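Local coordinates for protein putative peptidyl-prolyl cis-trans isomerase Cbf2 (Campylobacter jejuni, PDB 3RFW) that probably catalyses the cis-trans isomerisation of peptidyl-proline bonds and is a SurA-like chaperone that serves as a virulence factor, at residues Ala98-Asn103 / Ile214-Val219; Lys175-Ala180 / His201-Glu206. All coordinates share one frame; numbering follows the deposited sequence.

The two contacts use consecutive elements, strand 199-213 in interaction 2 and the start of helix 216-246, with the residues just before it, in interaction 1. Their centres lie about 33 Å apart and they do not touch. Interaction 1 is partly buried and joins the helix before strand 108-120 to the start of the helix after strand 199-213; it combines a phenol hydroxyl bonded to a backbone carbonyl with an oblique aromatic pair. Interaction 2 is buried, sets a short helix against the sheet, and has no hydrogen bond between its segments. A methyl over a ring face and a phenylalanine ring carbon set over a histidine face supply its contacts instead.

Interaction 1 (Ala98-Asn103 / Ile214-Val219); sequences AFYDQN and IKFDEV
Tyr100 reaches from helix 93-103 to Ile214 and Lys215, just before helix 216-246, and to Phe216, the first residue of that helix. In this SurA-like architecture helix 93-103 precedes strand 108-120 and helix 216-246 follows strand 199-213, two neighbouring strands of the parvulin-type sheet, so the contact pairs helices attached to that sheet. Tyr100 holds CG anti to its backbone N (chi1 178°), which sends the ring outward to the other segment. At the base, Tyr100 CB lies 3.5 Å from Phe216 CD1, and Tyr100 CG is almost as near to the same atom. Farther out, Tyr100 CD1 and CE1 face Phe216 CB, which stands 4.0 Å from the centroid of the Tyr100 ring in a CH-pi contact. Tyr100 CD2 lies near Phe216 CD1 and CA, and CE2 near Ile214 O and Phe216 N. The two rings meet obliquely, their planes at 57°. Tyr100 CZ passes 3.6 Å from Phe216 N. At the tip, Tyr100 OH donates a hydrogen bond to Ile214 O, which lies near the ring plane at its edge; the modelled OH to O separation is a very short 2.5 Å, a value to be read with caution. Gln213 NE2 makes a weak second bond to this hydroxyl, while Val96 and Lys97 also touch Phe216. Lys215 takes the N-cap position of helix 216-246. Three residues on, Glu218 turns back in the manner of one half of a capping box, its OE1 accepting a hydrogen bond from Lys215 N at 3.0 Å, with the donor well above the carboxylate plane.

Interaction 2 (Lys175-Ala180 / His201-Glu206); sequences KPFTDA and HVILKE
Helix 175-183 of the isomerase domain lies against the four-stranded antiparallel sheet, with Phe177 as the main side chain between helix segment 175-180 and strand segment 201-206. The segment axes approach to 10.0 Å and run at 40° to each other. Ile203 CD1 sits over one face of the Phe177 ring, 3.6 Å from its centroid, in a CH-pi contact. It is displaced toward the rim, closest to Phe177 CE2 at 3.3 Å, a tight fit. Ile203 CG1 lies anti to the carbonyl carbon (chi1 -50°), and the extended second torsion carries CD1 out to the ring. The same methyl makes a looser contact with Ala180 CB at 4.4 Å. His201, two residues before Ile203, meets the CD2-CE2 side of the same ring, which Ile203 CD1 also approaches: Phe177 CD2 lies over the imidazole face, 3.5 Å from His201 ND1, with the ring planes at 55°. His117 on strand 108-120 meets both rings, an arrangement consistent with the paired histidines of the parvulin fold. Leu165 and Phe168 of strand 164-168 also touch Phe177. His201 NE2 is hydrogen-bonded to Thr196 OG1, which helps fix the rotation of the imidazole beside Phe177.

Interaction 1 (Ala98-Asn103 / Ile214-Val219)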
loop_
_atom_site.group_PDB
_atom_site.type_symbol
_atom_site.label_atom_id
_atom_site.label_comp_id
_atom_site.label_asym_id
_atom_site.label_seq_id
_atom_site.Cartn_x
_atom_site.Cartn_y
_atom_site.Cartn_z
ATOM N N ALA A 98 -24.140 8.848 23.904
ATOM C CA ALA A 98 -25.457 8.622 23.285
ATOM C C ALA A 98 -25.374 7.848 21.972
ATOM O O ALA A 98 -26.203 6.979 21.712
ATOM C CB ALA A 98 -26.207 9.956 23.098
ATOM N N PHE A 99 -24.358 8.120 21.148
ATOM C CA PHE A 99 -24.195 7.354 19.906
ATOM C C PHE A 99 -23.820 5.892 20.200
ATOM O O PHE A 99 -24.223 4.981 19.460
ATOM C CB PHE A 99 -23.112 7.967 18.997
ATOM C CG PHE A 99 -22.987 7.279 17.657
ATOM C CD1 PHE A 99 -23.714 7.723 16.561
ATOM C CD2 PHE A 99 -22.155 6.178 17.496
ATOM C CE1 PHE A 99 -23.655 7.048 15.342
ATOM C CE2 PHE A 99 -22.051 5.525 16.256
ATOM C CZ PHE A 99 -22.818 5.956 15.192
ATOM N N TYR A 100 -22.911 5.685 21.149
ATOM C CA TYR A 100 -22.582 4.315 21.555
ATOM C C TYR A 100 -23.843 3.568 22.029
ATOM O O TYR A 100 -24.218 2.563 21.439
ATOM C CB TYR A 100 -21.523 4.285 22.650
ATOM C CG TYR A 100 -21.216 2.867 23.100
ATOM C CD1 TYR A 100 -21.831 2.319 24.236
ATOM C CD2 TYR A 100 -20.364 2.056 22.363
ATOM C CE1 TYR A 100 -21.525 1.024 24.665
ATOM C CE2 TYR A 100 -20.098 0.745 22.742
ATOM C CZ TYR A 100 -20.646 0.246 23.922
ATOM O OH TYR A 100 -20.397 -1.055 24.284
ATOM N N ASP A 101 -24.526 4.114 23.038
ATOM C CA ASP A 101 -25.733 3.470 23.600
ATOM C C ASP A 101 -26.753 3.140 22.512
ATOM O O ASP A 101 -27.245 2.010 22.449
ATOM C CB ASP A 101 -26.389 4.333 24.693
ATOM C CG ASP A 101 -25.509 4.501 25.928
ATOM O OD1 ASP A 101 -24.580 3.695 26.130
ATOM O OD2 ASP A 101 -25.715 5.475 26.680
ATOM N N GLN A 102 -26.971 4.073 21.585
ATOM C CA GLN A 102 -27.890 3.849 20.455
ATOM C C GLN A 102 -27.481 2.736 19.497
ATOM O O GLN A 102 -28.321 2.184 18.799
ATOM C CB GLN A 102 -28.157 5.153 19.673
ATOM C CG GLN A 102 -29.021 6.162 20.433
ATOM C CD GLN A 102 -28.826 7.596 19.963
ATOM O OE1 GLN A 102 -28.900 8.539 20.761
ATOM N NE2 GLN A 102 -28.609 7.769 18.663
ATOM N N ASN A 103 -26.186 2.484 19.364
ATOM C CA ASN A 103 -25.712 1.499 18.387
ATOM C C ASN A 103 -25.052 0.291 19.068
ATOM O O ASN A 103 -24.335 -0.486 18.428
ATOM C CB ASN A 103 -24.742 2.148 17.399
ATOM C CG ASN A 103 -25.436 3.103 16.433
ATOM O OD1 ASN A 103 -25.922 2.696 15.377
ATOM N ND2 ASN A 103 -25.468 4.375 16.792
ATOM N N ILE A 214 -18.084 -5.155 22.277
ATOM C CA ILE A 214 -17.091 -4.084 22.389
ATOM C C ILE A 214 -17.515 -3.007 23.375
ATOM O O ILE A 214 -18.676 -2.581 23.390
ATOM C CB ILE A 214 -16.759 -3.493 20.987
ATOM C CG1 ILE A 214 -16.295 -4.620 20.058
ATOM C CG2 ILE A 214 -15.688 -2.421 21.097
ATOM C CD1 ILE A 214 -16.303 -4.287 18.564
ATOM N N LYS A 215 -16.605 -2.636 24.267
ATOM C CA LYS A 215 -16.884 -1.661 25.321
ATOM C C LYS A 215 -16.716 -0.217 24.838
ATOM O O LYS A 215 -15.869 0.064 23.993
ATOM C CB LYS A 215 -15.959 -1.887 26.529
ATOM C CG LYS A 215 -16.485 -2.905 27.575
ATOM C CD LYS A 215 -15.379 -3.385 28.526
ATOM C CE LYS A 215 -15.820 -4.627 29.326
ATOM N NZ LYS A 215 -15.244 -4.669 30.715
ATOM N N PHE A 216 -17.432 0.698 25.493
ATOM C CA PHE A 216 -17.424 2.112 25.161
ATOM C C PHE A 216 -16.002 2.668 25.130
ATOM O O PHE A 216 -15.612 3.339 24.177
ATOM C CB PHE A 216 -18.284 2.895 26.158
ATOM C CG PHE A 216 -18.316 4.399 25.910
ATOM C CD1 PHE A 216 -18.767 4.910 24.700
ATOM C CD2 PHE A 216 -17.980 5.293 26.926
ATOM C CE1 PHE A 216 -18.870 6.280 24.493
ATOM C CE2 PHE A 216 -18.057 6.668 26.723
ATOM C CZ PHE A 216 -18.500 7.161 25.493
ATOM N N ASP A 217 -15.213 2.351 26.149
ATOM C CA ASP A 217 -13.837 2.841 26.208
ATOM C C ASP A 217 -12.961 2.421 25.025
ATOM O O ASP A 217 -12.010 3.102 24.677
ATOM C CB ASP A 217 -13.177 2.476 27.539
ATOM C CG ASP A 217 -13.523 3.466 28.644
ATOM O OD1 ASP A 217 -12.599 3.921 29.351
ATOM O OD2 ASP A 217 -14.705 3.866 28.736
ATOM N N GLU A 218 -13.305 1.312 24.398
ATOM C CA GLU A 218 -12.541 0.830 23.277
ATOM C C GLU A 218 -12.815 1.685 22.039
ATOM O O GLU A 218 -11.930 1.894 21.219
ATOM C CB GLU A 218 -12.875 -0.637 23.005
ATOM C CG GLU A 218 -12.791 -1.540 24.250
ATOM C CD GLU A 218 -12.942 -3.040 23.919
ATOM O OE1 GLU A 218 -13.817 -3.700 24.539
ATOM O OE2 GLU A 218 -12.206 -3.540 23.022
ATOM N N VAL A 219 -14.046 2.165 21.894
ATOM C CA VAL A 219 -14.472 2.775 20.643
ATOM C C VAL A 219 -14.772 4.282 20.767
ATOM O O VAL A 219 -15.182 4.907 19.798
ATOM C CB VAL A 219 -15.717 2.061 20.089
ATOM C CG1 VAL A 219 -16.229 2.791 18.899
ATOM C CG2 VAL A 219 -15.384 0.640 19.680
#

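Interaction 2 (Lys175-Ala180 / His201-Glu206)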
loop_
_atom_site.group_PDB
_atom_site.type_symbol
_atom_site.label_atom_id
_atom_site.label_comp_id
_atom_site.label_asym_id
_atom_site.label_seq_id
_atom_site.Cartn_x
_atom_site.Cartn_y
_atom_site.Cartn_z
ATOM N N LYS A 175 -25.357 -21.721 4.914
ATOM C CA LYS A 175 -26.027 -21.834 6.205
ATOM C C LYS A 175 -26.042 -23.276 6.736
ATOM O O LYS A 175 -25.733 -23.511 7.905
ATOM C CB LYS A 175 -27.449 -21.265 6.139
ATOM N N PRO A 176 -26.403 -24.246 5.881
ATOM C CA PRO A 176 -26.528 -25.614 6.394
ATOM C C PRO A 176 -25.215 -26.156 6.998
ATOM O O PRO A 176 -25.244 -26.859 8.013
ATOM C CB PRO A 176 -26.959 -26.428 5.157
ATOM C CG PRO A 176 -26.751 -25.501 3.961
ATOM C CD PRO A 176 -26.890 -24.115 4.496
ATOM N N PHE A 177 -24.079 -25.800 6.399
ATOM C CA PHE A 177 -22.766 -26.123 6.970
ATOM C C PHE A 177 -22.541 -25.322 8.263
ATOM O O PHE A 177 -22.269 -25.889 9.327
ATOM C CB PHE A 177 -21.652 -25.826 5.945
ATOM C CG PHE A 177 -20.284 -26.293 6.375
ATOM C CD1 PHE A 177 -19.429 -25.439 7.059
ATOM C CD2 PHE A 177 -19.871 -27.603 6.135
ATOM C CE1 PHE A 177 -18.164 -25.871 7.495
ATOM C CE2 PHE A 177 -18.630 -28.061 6.603
ATOM C CZ PHE A 177 -17.778 -27.179 7.284
ATOM N N THR A 178 -22.685 -24.006 8.143
ATOM C CA THR A 178 -22.641 -23.053 9.249
ATOM C C THR A 178 -23.524 -23.446 10.448
ATOM O O THR A 178 -23.073 -23.404 11.592
ATOM C CB THR A 178 -23.040 -21.653 8.722
ATOM O OG1 THR A 178 -22.059 -21.224 7.776
ATOM C CG2 THR A 178 -23.129 -20.636 9.829
ATOM N N ASP A 179 -24.765 -23.834 10.176
ATOM C CA ASP A 179 -25.676 -24.303 11.210
ATOM C C ASP A 179 -25.097 -25.461 12.018
ATOM O O ASP A 179 -25.072 -25.420 13.248
ATOM C CB ASP A 179 -27.034 -24.710 10.611
ATOM C CG ASP A 179 -27.920 -23.502 10.271
ATOM O OD1 ASP A 179 -27.504 -22.341 10.528
ATOM O OD2 ASP A 179 -29.026 -23.722 9.725
ATOM N N ALA A 180 -24.661 -26.514 11.345
ATOM C CA ALA A 180 -24.141 -27.656 12.087
ATOM C C ALA A 180 -22.871 -27.304 12.876
ATOM O O ALA A 180 -22.698 -27.751 14.014
ATOM C CB ALA A 180 -23.913 -28.852 11.169
ATOM N N HIS A 201 -20.909 -33.639 4.245
ATOM C CA HIS A 201 -19.735 -33.315 5.065
ATOM C C HIS A 201 -19.753 -34.000 6.419
ATOM O O HIS A 201 -20.793 -34.115 7.050
ATOM C CB HIS A 201 -19.603 -31.815 5.302
ATOM C CG HIS A 201 -19.963 -30.973 4.124
ATOM N ND1 HIS A 201 -19.151 -29.956 3.666
ATOM C CD2 HIS A 201 -21.065 -30.958 3.339
ATOM C CE1 HIS A 201 -19.753 -29.333 2.669
ATOM N NE2 HIS A 201 -20.915 -29.921 2.451
ATOM N N VAL A 202 -18.569 -34.347 6.906
ATOM C CA VAL A 202 -18.348 -34.542 8.324
ATOM C C VAL A 202 -17.488 -33.406 8.887
ATOM O O VAL A 202 -16.388 -33.136 8.390
ATOM C CB VAL A 202 -17.660 -35.905 8.597
ATOM C CG1 VAL A 202 -17.535 -36.161 10.096
ATOM C CG2 VAL A 202 -18.431 -37.050 7.892
ATOM N N ILE A 203 -17.961 -32.795 9.970
ATOM C CA ILE A 203 -17.303 -31.626 10.562
ATOM C C ILE A 203 -16.728 -31.979 11.933
ATOM O O ILE A 203 -17.389 -32.655 12.742
ATOM C CB ILE A 203 -18.297 -30.495 10.735
ATOM C CG1 ILE A 203 -19.061 -30.258 9.426
ATOM C CG2 ILE A 203 -17.601 -29.232 11.234
ATOM C CD1 ILE A 203 -19.903 -29.007 9.446
ATOM N N LEU A 204 -15.470 -31.610 12.156
ATOM C CA LEU A 204 -14.901 -31.633 13.501
ATOM C C LEU A 204 -14.642 -30.203 13.996
ATOM O O LEU A 204 -13.888 -29.461 13.371
ATOM C CB LEU A 204 -13.600 -32.433 13.527
ATOM C CG LEU A 204 -12.784 -32.291 14.803
ATOM C CD1 LEU A 204 -13.521 -32.898 16.011
ATOM C CD2 LEU A 204 -11.423 -32.915 14.622
ATOM N N LYS A 205 -15.277 -29.825 15.105
ATOM C CA LYS A 205 -15.098 -28.489 15.658
ATOM C C LYS A 205 -13.973 -28.471 16.675
ATOM O O LYS A 205 -14.016 -29.192 17.670
ATOM C CB LYS A 205 -16.393 -27.985 16.308
ATOM N N GLU A 206 -12.984 -27.615 16.440
ATOM C CA GLU A 206 -11.818 -27.545 17.313
ATOM C C GLU A 206 -12.059 -26.549 18.457
ATOM O O GLU A 206 -11.706 -26.816 19.610
ATOM C CB GLU A 206 -10.579 -27.150 16.503
ATOM C CG GLU A 206 -9.260 -27.149 17.298
ATOM C CD GLU A 206 -8.035 -26.842 16.433
ATOM O OE1 GLU A 206 -8.143 -26.888 15.184
ATOM O OE2 GLU A 206 -6.959 -26.561 17.007
#